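Local coordinates for prophage pi2 protein 01, integrase (Lactococcus lactis, PDB 3LYS), which probably binds DNA through this N-terminal core-binding domain, one piece of a phage-family integrase associated with DNA integration and recombination, at residues A[5-10]-A[43-48]; A[11-16]-A[34-39]; A[78-83]-A[93-98]; A[15-20]-A[27-32]. The protein carries 1 engineered substitution. All blocks are in the same frame, centred on the assembly; numbering follows the deposited sequence.

Contact 1: A[5-10]-A[43-48]; sequences KQEISE and MPNVLI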
# COMPACT_ATOMS: atom_id res chain seq x y z
N LYS A 5 -8.46 2.61 13.21
CA LYS A 5 -9.39 3.44 12.45
C LYS A 5 -8.64 4.62 11.85
O LYS A 5 -8.23 5.54 12.57
CB LYS A 5 -10.53 3.94 13.36
CG LYS A 5 -11.68 2.95 13.55
CD LYS A 5 -12.40 2.67 12.22
CE LYS A 5 -13.64 1.80 12.42
NZ LYS A 5 -14.65 2.44 13.29
N GLN A 6 -8.44 4.58 10.54
CA GLN A 6 -7.73 5.65 9.86
C GLN A 6 -7.75 5.40 8.34
O GLN A 6 -8.09 4.30 7.90
CB GLN A 6 -6.29 5.70 10.39
CG GLN A 6 -5.53 6.95 10.04
CD GLN A 6 -4.04 6.75 10.21
OE1 GLN A 6 -3.61 5.85 10.92
NE2 GLN A 6 -3.25 7.60 9.57
N GLU A 7 -7.41 6.40 7.54
CA GLU A 7 -7.40 6.22 6.10
C GLU A 7 -6.14 5.52 5.68
O GLU A 7 -5.07 5.82 6.19
CB GLU A 7 -7.44 7.55 5.38
CG GLU A 7 -8.61 8.41 5.78
CD GLU A 7 -8.78 9.60 4.87
OE1 GLU A 7 -9.58 10.49 5.24
OE2 GLU A 7 -8.12 9.63 3.79
N ILE A 8 -6.25 4.59 4.75
CA ILE A 8 -5.07 3.88 4.28
C ILE A 8 -4.00 4.86 3.83
O ILE A 8 -2.83 4.73 4.21
CB ILE A 8 -5.43 2.97 3.11
CG1 ILE A 8 -4.18 2.32 2.54
CG2 ILE A 8 -6.17 3.76 2.04
CD1 ILE A 8 -3.57 1.30 3.45
N SER A 9 -4.38 5.85 3.03
CA SER A 9 -3.42 6.84 2.53
C SER A 9 -2.72 7.57 3.66
O SER A 9 -1.49 7.58 3.74
CB SER A 9 -4.12 7.85 1.60
OG SER A 9 -5.32 8.37 2.17
N GLU A 10 -3.52 8.15 4.54
CA GLU A 10 -3.01 8.90 5.69
C GLU A 10 -2.01 8.09 6.50
O GLU A 10 -0.92 8.56 6.82
CB GLU A 10 -4.17 9.32 6.57
CG GLU A 10 -3.79 10.37 7.56
CD GLU A 10 -4.98 10.88 8.32
OE1 GLU A 10 -5.93 11.38 7.69
OE2 GLU A 10 -4.96 10.77 9.57
N MSE A 43 -7.11 4.98 -3.92
CA MSE A 43 -7.81 4.68 -2.69
C MSE A 43 -8.02 5.94 -1.88
O MSE A 43 -7.29 6.19 -0.93
CB MSE A 43 -7.03 3.68 -1.86
CG MSE A 43 -7.04 2.29 -2.43
SE MSE A 43 -6.06 1.08 -1.29
CE MSE A 43 -7.31 0.92 0.16
N PRO A 44 -9.03 6.73 -2.24
CA PRO A 44 -9.33 7.98 -1.53
C PRO A 44 -9.64 7.81 -0.05
O PRO A 44 -8.77 7.44 0.75
CB PRO A 44 -10.51 8.53 -2.31
CG PRO A 44 -11.22 7.29 -2.71
CD PRO A 44 -10.08 6.43 -3.21
N ASN A 45 -10.88 8.07 0.33
CA ASN A 45 -11.25 7.97 1.73
C ASN A 45 -11.34 6.54 2.26
O ASN A 45 -12.07 6.26 3.22
CB ASN A 45 -12.56 8.70 1.97
CG ASN A 45 -12.46 10.16 1.60
OD1 ASN A 45 -11.70 10.91 2.21
ND2 ASN A 45 -13.22 10.58 0.60
N VAL A 46 -10.58 5.64 1.65
CA VAL A 46 -10.58 4.25 2.06
C VAL A 46 -10.00 4.04 3.46
O VAL A 46 -8.84 4.39 3.72
CB VAL A 46 -9.79 3.40 1.05
CG1 VAL A 46 -10.11 1.93 1.23
CG2 VAL A 46 -10.10 3.86 -0.37
N LEU A 47 -10.80 3.49 4.37
CA LEU A 47 -10.34 3.23 5.73
C LEU A 47 -9.67 1.87 5.82
O LEU A 47 -10.18 0.87 5.32
CB LEU A 47 -11.49 3.26 6.73
CG LEU A 47 -11.63 4.55 7.50
CD1 LEU A 47 -11.91 5.69 6.54
CD2 LEU A 47 -12.74 4.41 8.52
N ILE A 48 -8.52 1.86 6.46
CA ILE A 48 -7.74 0.65 6.62
C ILE A 48 -8.60 -0.54 7.12
O ILE A 48 -8.39 -1.69 6.72
CB ILE A 48 -6.58 0.93 7.58
CG1 ILE A 48 -5.62 -0.25 7.62
CG2 ILE A 48 -7.13 1.27 8.94
CD1 ILE A 48 -4.74 -0.35 6.41

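Contact 2: A[11-16]-A[34-39]; sequences YFKDWM and QTLKYL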
# COMPACT_ATOMS: atom_id res chain seq x y z
N TYR A 11 -2.41 6.88 6.86
CA TYR A 11 -1.56 6.00 7.62
C TYR A 11 -0.26 5.71 6.90
O TYR A 11 0.81 5.79 7.50
CB TYR A 11 -2.29 4.69 7.91
CG TYR A 11 -1.37 3.58 8.35
CD1 TYR A 11 -0.86 2.66 7.43
CD2 TYR A 11 -0.94 3.49 9.68
CE1 TYR A 11 0.05 1.69 7.81
CE2 TYR A 11 -0.02 2.53 10.07
CZ TYR A 11 0.47 1.63 9.13
OH TYR A 11 1.39 0.69 9.51
N PHE A 12 -0.32 5.38 5.62
CA PHE A 12 0.91 5.09 4.89
C PHE A 12 1.95 6.18 5.09
O PHE A 12 3.10 5.90 5.38
CB PHE A 12 0.61 4.89 3.39
CG PHE A 12 1.79 4.37 2.60
CD1 PHE A 12 2.66 5.24 1.96
CD2 PHE A 12 2.02 3.00 2.50
CE1 PHE A 12 3.74 4.75 1.23
CE2 PHE A 12 3.10 2.51 1.77
CZ PHE A 12 3.96 3.38 1.14
N LYS A 13 1.53 7.44 4.94
CA LYS A 13 2.45 8.56 5.12
C LYS A 13 3.00 8.50 6.54
O LYS A 13 4.21 8.53 6.74
CB LYS A 13 1.72 9.88 4.89
CG LYS A 13 2.58 11.13 5.03
CD LYS A 13 1.80 12.39 4.64
CE LYS A 13 2.70 13.63 4.64
NZ LYS A 13 3.23 13.98 5.99
N ASP A 14 2.09 8.42 7.51
CA ASP A 14 2.44 8.33 8.93
C ASP A 14 3.55 7.29 9.11
O ASP A 14 4.60 7.56 9.68
CB ASP A 14 1.18 7.94 9.72
CG ASP A 14 1.31 8.12 11.23
OD1 ASP A 14 2.31 7.63 11.79
OD2 ASP A 14 0.41 8.73 11.85
N TRP A 15 3.29 6.09 8.59
CA TRP A 15 4.21 4.95 8.65
C TRP A 15 5.57 5.23 8.01
O TRP A 15 6.60 5.17 8.67
CB TRP A 15 3.57 3.73 7.96
CG TRP A 15 4.45 2.52 7.92
CD1 TRP A 15 4.73 1.69 8.96
CD2 TRP A 15 5.24 2.05 6.81
NE1 TRP A 15 5.64 0.74 8.57
CE2 TRP A 15 5.97 0.93 7.25
CE3 TRP A 15 5.39 2.47 5.48
CZ2 TRP A 15 6.85 0.23 6.42
CZ3 TRP A 15 6.26 1.76 4.65
CH2 TRP A 15 6.98 0.65 5.13
N MSE A 16 5.56 5.54 6.71
CA MSE A 16 6.80 5.79 5.98
C MSE A 16 7.71 6.81 6.64
O MSE A 16 8.92 6.63 6.68
CB MSE A 16 6.49 6.22 4.54
CG MSE A 16 5.74 7.55 4.38
SE MSE A 16 5.27 8.01 2.51
CE MSE A 16 7.03 8.34 1.82
N GLN A 34 5.82 8.18 -3.96
CA GLN A 34 5.02 7.87 -5.15
C GLN A 34 3.88 6.95 -4.77
O GLN A 34 2.72 7.18 -5.09
CB GLN A 34 5.87 7.19 -6.22
CG GLN A 34 5.10 6.84 -7.49
CD GLN A 34 4.49 8.07 -8.17
OE1 GLN A 34 5.20 8.87 -8.78
NE2 GLN A 34 3.18 8.23 -8.03
N THR A 35 4.24 5.87 -4.08
CA THR A 35 3.25 4.92 -3.64
C THR A 35 2.19 5.64 -2.80
O THR A 35 1.01 5.34 -2.89
CB THR A 35 3.93 3.81 -2.84
OG1 THR A 35 4.81 3.09 -3.71
CG2 THR A 35 2.91 2.86 -2.26
N LEU A 36 2.64 6.60 -2.00
CA LEU A 36 1.73 7.38 -1.18
C LEU A 36 0.76 8.10 -2.10
O LEU A 36 -0.45 8.00 -1.94
CB LEU A 36 2.50 8.41 -0.35
CG LEU A 36 1.67 9.57 0.20
CD1 LEU A 36 0.62 9.06 1.16
CD2 LEU A 36 2.58 10.57 0.89
N LYS A 37 1.31 8.84 -3.05
CA LYS A 37 0.52 9.58 -4.03
C LYS A 37 -0.50 8.66 -4.67
O LYS A 37 -1.70 8.93 -4.64
CB LYS A 37 1.46 10.15 -5.11
CG LYS A 37 0.83 11.08 -6.14
CD LYS A 37 1.91 11.72 -7.04
CE LYS A 37 1.28 12.67 -8.07
NZ LYS A 37 2.29 13.43 -8.86
N TYR A 38 -0.01 7.56 -5.24
CA TYR A 38 -0.88 6.57 -5.87
C TYR A 38 -2.02 6.22 -4.92
O TYR A 38 -3.18 6.26 -5.29
CB TYR A 38 -0.09 5.30 -6.18
CG TYR A 38 0.78 5.39 -7.40
CD1 TYR A 38 1.93 4.63 -7.50
CD2 TYR A 38 0.43 6.18 -8.49
CE1 TYR A 38 2.71 4.65 -8.65
CE2 TYR A 38 1.21 6.20 -9.65
CZ TYR A 38 2.35 5.42 -9.71
OH TYR A 38 3.13 5.37 -10.85
N LEU A 39 -1.65 5.88 -3.70
CA LEU A 39 -2.64 5.53 -2.70
C LEU A 39 -3.72 6.60 -2.58
O LEU A 39 -4.90 6.28 -2.53
CB LEU A 39 -1.94 5.31 -1.35
CG LEU A 39 -2.41 4.14 -0.50
CD1 LEU A 39 -2.42 2.86 -1.31
CD2 LEU A 39 -1.49 4.00 0.69

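Contact 3: A[78-83]-A[93-98]; sequences RVRASI and QKDFTT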
# COMPACT_ATOMS: atom_id res chain seq x y z
N ARG A 78 5.36 -2.24 -1.48
CA ARG A 78 5.48 -1.15 -0.50
C ARG A 78 4.25 -1.04 0.41
O ARG A 78 4.38 -0.87 1.62
CB ARG A 78 5.75 0.19 -1.21
CG ARG A 78 7.21 0.35 -1.67
CD ARG A 78 7.55 1.77 -2.13
NE ARG A 78 7.23 2.02 -3.53
CZ ARG A 78 7.80 1.40 -4.56
NH1 ARG A 78 7.44 1.69 -5.81
NH2 ARG A 78 8.73 0.48 -4.34
N VAL A 79 3.06 -1.12 -0.15
CA VAL A 79 1.87 -1.04 0.67
C VAL A 79 1.84 -2.21 1.64
O VAL A 79 1.50 -2.08 2.81
CB VAL A 79 0.60 -1.11 -0.16
CG1 VAL A 79 -0.61 -1.02 0.75
CG2 VAL A 79 0.58 -0.01 -1.20
N ARG A 80 2.20 -3.37 1.12
CA ARG A 80 2.21 -4.58 1.93
C ARG A 80 3.07 -4.38 3.17
O ARG A 80 2.64 -4.66 4.29
CB ARG A 80 2.75 -5.74 1.08
CG ARG A 80 2.80 -7.08 1.79
CD ARG A 80 2.88 -8.21 0.79
NE ARG A 80 3.13 -9.47 1.46
CZ ARG A 80 2.38 -9.95 2.45
NH1 ARG A 80 2.68 -11.12 3.01
NH2 ARG A 80 1.34 -9.26 2.88
N ALA A 81 4.28 -3.88 2.97
CA ALA A 81 5.19 -3.65 4.08
C ALA A 81 4.56 -2.79 5.17
O ALA A 81 4.71 -3.06 6.36
CB ALA A 81 6.46 -3.00 3.58
N SER A 82 3.84 -1.75 4.78
CA SER A 82 3.23 -0.88 5.77
C SER A 82 2.14 -1.58 6.54
O SER A 82 1.86 -1.24 7.69
CB SER A 82 2.64 0.35 5.10
OG SER A 82 1.75 -0.03 4.07
N ILE A 83 1.49 -2.56 5.92
CA ILE A 83 0.43 -3.27 6.61
C ILE A 83 1.02 -4.24 7.65
O ILE A 83 0.42 -4.47 8.71
CB ILE A 83 -0.48 -3.99 5.61
CG1 ILE A 83 -1.59 -3.04 5.18
CG2 ILE A 83 -1.11 -5.20 6.23
CD1 ILE A 83 -1.09 -1.85 4.43
N GLN A 93 -6.35 -7.00 12.09
CA GLN A 93 -6.58 -8.44 12.17
C GLN A 93 -6.02 -9.29 11.04
O GLN A 93 -5.15 -10.13 11.28
CB GLN A 93 -8.07 -8.72 12.32
CG GLN A 93 -8.51 -8.65 13.75
CD GLN A 93 -7.44 -9.20 14.68
OE1 GLN A 93 -6.48 -8.49 15.01
NE2 GLN A 93 -7.58 -10.47 15.09
N LYS A 94 -6.52 -9.08 9.83
CA LYS A 94 -6.07 -9.85 8.68
C LYS A 94 -5.43 -9.04 7.56
O LYS A 94 -6.00 -8.08 7.05
CB LYS A 94 -7.23 -10.67 8.13
CG LYS A 94 -8.62 -10.07 8.36
CD LYS A 94 -9.72 -11.07 7.99
CE LYS A 94 -11.10 -10.45 8.15
NZ LYS A 94 -12.20 -11.37 7.76
N ASP A 95 -4.22 -9.46 7.20
CA ASP A 95 -3.46 -8.80 6.15
C ASP A 95 -4.14 -9.01 4.80
O ASP A 95 -3.89 -10.00 4.12
CB ASP A 95 -2.04 -9.38 6.13
CG ASP A 95 -1.30 -9.07 4.85
OD1 ASP A 95 -1.29 -7.90 4.43
OD2 ASP A 95 -0.73 -10.01 4.27
N PHE A 96 -5.01 -8.08 4.41
CA PHE A 96 -5.73 -8.22 3.13
C PHE A 96 -4.81 -8.26 1.93
O PHE A 96 -5.24 -8.64 0.85
CB PHE A 96 -6.73 -7.08 2.96
CG PHE A 96 -6.13 -5.73 3.18
CD1 PHE A 96 -5.27 -5.17 2.23
CD2 PHE A 96 -6.37 -5.04 4.35
CE1 PHE A 96 -4.67 -3.92 2.47
CE2 PHE A 96 -5.78 -3.81 4.59
CZ PHE A 96 -4.92 -3.25 3.64
N THR A 97 -3.56 -7.88 2.10
CA THR A 97 -2.64 -7.89 0.98
C THR A 97 -1.90 -9.21 0.93
O THR A 97 -0.92 -9.40 0.21
CB THR A 97 -1.62 -6.76 1.10
OG1 THR A 97 -0.88 -6.93 2.32
CG2 THR A 97 -2.33 -5.45 1.14
N THR A 98 -2.39 -10.15 1.71
CA THR A 98 -1.75 -11.44 1.82
C THR A 98 -1.72 -12.28 0.55
O THR A 98 -0.66 -12.49 -0.03
CB THR A 98 -2.41 -12.21 2.99
OG1 THR A 98 -1.65 -13.39 3.27
CG2 THR A 98 -3.86 -12.58 2.64

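Contact 4: A[15-20]-A[27-32]; sequences WMELYK and MTYKGY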
# COMPACT_ATOMS: atom_id res chain seq x y z
N TRP A 15 3.29 6.09 8.59
CA TRP A 15 4.21 4.95 8.65
C TRP A 15 5.57 5.23 8.01
O TRP A 15 6.60 5.17 8.67
CB TRP A 15 3.57 3.73 7.96
CG TRP A 15 4.45 2.52 7.92
CD1 TRP A 15 4.73 1.69 8.96
CD2 TRP A 15 5.24 2.05 6.81
NE1 TRP A 15 5.64 0.74 8.57
CE2 TRP A 15 5.97 0.93 7.25
CE3 TRP A 15 5.39 2.47 5.48
CZ2 TRP A 15 6.85 0.23 6.42
CZ3 TRP A 15 6.26 1.76 4.65
CH2 TRP A 15 6.98 0.65 5.13
N MSE A 16 5.56 5.54 6.71
CA MSE A 16 6.80 5.79 5.98
C MSE A 16 7.71 6.81 6.64
O MSE A 16 8.92 6.63 6.68
CB MSE A 16 6.49 6.22 4.54
CG MSE A 16 5.74 7.55 4.38
SE MSE A 16 5.27 8.01 2.51
CE MSE A 16 7.03 8.34 1.82
N GLU A 17 7.12 7.89 7.15
CA GLU A 17 7.90 8.93 7.80
C GLU A 17 8.46 8.46 9.13
O GLU A 17 9.36 9.09 9.68
CB GLU A 17 7.06 10.19 8.01
CG GLU A 17 6.55 10.80 6.72
CD GLU A 17 5.84 12.12 6.94
OE1 GLU A 17 5.23 12.30 8.02
OE2 GLU A 17 5.88 12.98 6.02
N LEU A 18 7.95 7.35 9.65
CA LEU A 18 8.45 6.83 10.91
C LEU A 18 9.56 5.82 10.74
O LEU A 18 10.65 5.99 11.29
CB LEU A 18 7.34 6.15 11.70
CG LEU A 18 6.51 7.04 12.58
CD1 LEU A 18 5.46 6.21 13.28
CD2 LEU A 18 7.39 7.72 13.60
N TYR A 19 9.29 4.78 9.97
CA TYR A 19 10.27 3.72 9.79
C TYR A 19 11.10 3.77 8.53
O TYR A 19 12.04 2.99 8.37
CB TYR A 19 9.56 2.36 9.85
CG TYR A 19 8.65 2.19 11.06
CD1 TYR A 19 7.48 2.93 11.19
CD2 TYR A 19 8.96 1.27 12.06
CE1 TYR A 19 6.64 2.78 12.31
CE2 TYR A 19 8.13 1.11 13.19
CZ TYR A 19 6.97 1.86 13.30
OH TYR A 19 6.14 1.73 14.40
N LYS A 20 10.78 4.68 7.62
CA LYS A 20 11.52 4.75 6.37
C LYS A 20 12.31 6.03 6.15
O LYS A 20 13.50 6.00 5.82
CB LYS A 20 10.56 4.53 5.20
CG LYS A 20 10.92 3.34 4.34
CD LYS A 20 10.71 2.03 5.08
CE LYS A 20 11.30 0.89 4.29
NZ LYS A 20 10.98 -0.41 4.91
N MSE A 27 16.93 8.29 -2.97
CA MSE A 27 16.30 7.94 -4.23
C MSE A 27 15.26 6.85 -4.01
O MSE A 27 14.30 6.75 -4.75
CB MSE A 27 17.36 7.46 -5.23
CG MSE A 27 16.96 7.60 -6.70
SE MSE A 27 16.34 9.40 -7.15
CE MSE A 27 17.76 10.48 -6.40
N THR A 28 15.47 6.06 -2.96
CA THR A 28 14.55 4.97 -2.65
C THR A 28 13.31 5.49 -1.94
O THR A 28 12.22 4.96 -2.11
CB THR A 28 15.24 3.92 -1.78
OG1 THR A 28 16.42 3.46 -2.44
CG2 THR A 28 14.30 2.75 -1.52
N TYR A 29 13.48 6.54 -1.16
CA TYR A 29 12.35 7.11 -0.45
C TYR A 29 11.36 7.69 -1.46
O TYR A 29 10.16 7.76 -1.20
CB TYR A 29 12.81 8.21 0.51
CG TYR A 29 11.72 8.73 1.43
CD1 TYR A 29 11.22 7.94 2.46
CD2 TYR A 29 11.23 10.02 1.29
CE1 TYR A 29 10.25 8.43 3.33
CE2 TYR A 29 10.26 10.52 2.16
CZ TYR A 29 9.78 9.72 3.18
OH TYR A 29 8.85 10.23 4.06
N LYS A 30 11.88 8.10 -2.61
CA LYS A 30 11.04 8.67 -3.65
C LYS A 30 9.91 7.69 -3.95
O LYS A 30 8.77 8.08 -4.17
CB LYS A 30 11.86 8.93 -4.91
CG LYS A 30 12.79 10.15 -4.85
CD LYS A 30 11.99 11.46 -4.86
CE LYS A 30 12.88 12.68 -5.10
NZ LYS A 30 13.61 12.62 -6.40
N GLY A 31 10.26 6.40 -3.94
CA GLY A 31 9.29 5.36 -4.23
C GLY A 31 8.11 5.37 -3.30
O GLY A 31 6.95 5.27 -3.73
N TYR A 32 8.39 5.50 -2.01
CA TYR A 32 7.33 5.53 -1.01
C TYR A 32 6.47 6.77 -1.18
O TYR A 32 5.26 6.73 -0.96
CB TYR A 32 7.92 5.47 0.40
CG TYR A 32 8.55 4.14 0.74
CD1 TYR A 32 9.75 3.73 0.14
CD2 TYR A 32 7.94 3.26 1.63
CE1 TYR A 32 10.32 2.49 0.43
CE2 TYR A 32 8.50 2.01 1.92
CZ TYR A 32 9.69 1.64 1.31
OH TYR A 32 10.25 0.42 1.60

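Contact 1: A[5-10]-A[43-48]
Ile8 and Val46 bring together the start of helix 8-19 and the loop that follows helix 26-42, illustrating how the entry to a helix and a loop can be fastened by one strand-like exchange. Ile8 N donates to Val46 O at 2.8 Å, and Ile48 N returns the bond to Gln6 O at 2.9 Å. Both bonds are nearly straight, and each meets its oxygen almost along the C=O axis. Between them Glu7 and Leu47 form a non-hydrogen-bonded antiparallel pair, with CA atoms 4.2 Å apart. Each carbonyl also receives a CA-H, from Glu7 at Val46 O and from Leu47 at Gln6 O.

Ile8 is the main apolar side chain here, and its branches serve different partners. With CG1 extended opposite the backbone nitrogen (chi1 175°), CD1 is carried to CD1 of Ile48, 3.6 Å away, and the two isoleucines meet at about a right angle. The other branch, CG2, lies 3.6 Å from CE of selenomethionine Met43, whose chain turns at its last torsion (chi3 73°) to present the methyl. That same CG2 rests against Val46 CB at 3.8 Å. Outside the pair of segments, Ile51, Leu39 and Ile83 add to the apolar surroundings of Ile8.

On the more open flank Glu7 and Asn45 run side by side and point the same way, their carboxylate and amide planes 82° apart, without bonding. The result is a single antiparallel beta bridge in an otherwise helical, SAM-like core-binding domain, closed immediately ahead of a helix with Glu7 at its N-cap.

Contact 2: A[11-16]-A[34-39]
A largely buried, mainly apolar helix-helix contact, made by hydrocarbon groups and a selenium, joins helix 8-19 to helix 26-42, with Phe12 reaching across to Thr35, Leu36 and Leu39. The two segments run almost antiparallel, at 166°, and their axes approach to 9.8 Å, a spacing that side chains alone bridge.

Phe12 does most of the work. A trans first torsion (chi1 -171°) sends the ring out from its own helix into the gap. The far end of the ring, CZ, meets the methyl CG2 of Thr35 at 3.6 Å, while CD1 lies 3.9 Å from CB of Leu36. At the root of the same side chain CB touches CD2 of Leu39, 3.5 Å away, so one phenylalanine is in contact over its whole length and spans a full turn of the facing helix.

Leu36 CB lies between the Phe12 ring and the selenium of Met16, 4.0 Å from the latter, the leucine and selenomethionine chains crossing at about a right angle. Its CD1 packs on CB of Lys13. The amine of Lys13 leads away from this interface to a salt bridge with Glu17.

Helix 69-88 covers one flank of the pair: Ser82 touches Phe12, Phe75 packs on Leu39, and Arg78 hydrogen-bonds the hydroxyl of Thr35. The hydroxyl of Tyr11 likewise bonds to the backbone carbonyl of Ser82, tying helix 8-19 to the same neighbour.

Contact 3: A[78-83]-A[93-98]
Arg80 and Ile83, on helix 69-88 of the core-binding domain, meet a type I beta turn running from Asp95 to Thr98 in the segment that follows the helix. The contact shows how a chain leaving a helix can fold back on it, using charge on one side and hydrocarbon on the other.

The polar half centres on NH2 of Arg80. With CG pointing away from the main-chain N (chi1 -179°) and the chain extended from there to NE, the guanidinium reaches the turn. There NH2 forms a salt bridge with OD2 of Asp95 at 2.6 Å, meeting the syn side of the carboxylate, 26° out of its plane. The same nitrogen gives a less straight bond to OG1 of Thr97 at 3.3 Å. Both acceptors lie close to the guanidinium plane, at its edge, which should limit rotation of the group. Within the turn, OD1 of Asp95 takes a weak Asx-turn bond from Thr97 N, which may help orient the carboxylate.

The apolar half is buried. Ile83 faces the turn and crosses Phe96 at about a right angle. Ile83 also packs on Ile8 and Leu92, and Phe96 on Ile48 and Ile51, so the turn rests against apolar residues of helix 8-19 and of the loop after helix 26-42. Phe96 holds CG between its backbone nitrogen and carbonyl carbon (chi1 51°), bringing CZ to within 3.7 Å of CG1 of Ile83.

Contact 4: A[15-20]-A[27-32]
Tyr29 and Tyr32, one turn apart on helix 26-42, receive side chains from the end of helix 8-19 and from Lys20 at its close. The packed part lies around the terminal methyl of selenomethionine Met16. Rotation about its CG-SE bond (chi3 -69°) directs CE between the two tyrosines, 3.4 Å from CZ of Tyr29 and 3.3 Å from CB of Tyr32; Tyr29 is buried here, and Lys21 in the connecting loop also touches it. Beside the methyl the indole of Trp15 approaches Tyr32 rim to rim: CZ3 of Trp15 lies 3.5 Å from CE2 of Tyr32, and neither ring lies over the other.

Toward solvent the packing thins. Lys20 and Tyr32 are only partly buried, although Lys20 covers one face of the ring, its CG standing 3.8 Å from the Tyr32 centroid in a CH-pi contact 18° off the normal. Exposed Glu17 marks the solvent side, touching with CG alone, 3.6 Å from the hydroxyl of Tyr29. The segment axes lie 11.1 Å apart, and the bulky tyrosines bridge the distance. Such an interface belongs to an antiparallel alpha-helical hairpin near its connecting loop, here the first hairpin of the SAM-like core-binding domain.

Contacts 2 and 4 hold the same two helices, 8-19 and 26-42, and share Trp15 and Met16. Contact 2 is the buried one, built from aliphatic groups, one phenylalanine and selenomethionine, whereas contacts 1, 3 and 4 are only partly buried. Contact 4, farther from the chain centre, relies on two tyrosines meeting selenomethionine, tryptophan and lysine. Contact 1 closes the loop of chain within which contacts 2 and 4 are nested, and it is the one joined across by backbone bonds. Contact 3 follows in sequence, links helix 69-88 to its own C-terminal continuation and adds a salt bridge. Helix 69-88 unites them, since Ile83 touches Ile8, and Arg78 and Ser82 reach contacts 2 and 4.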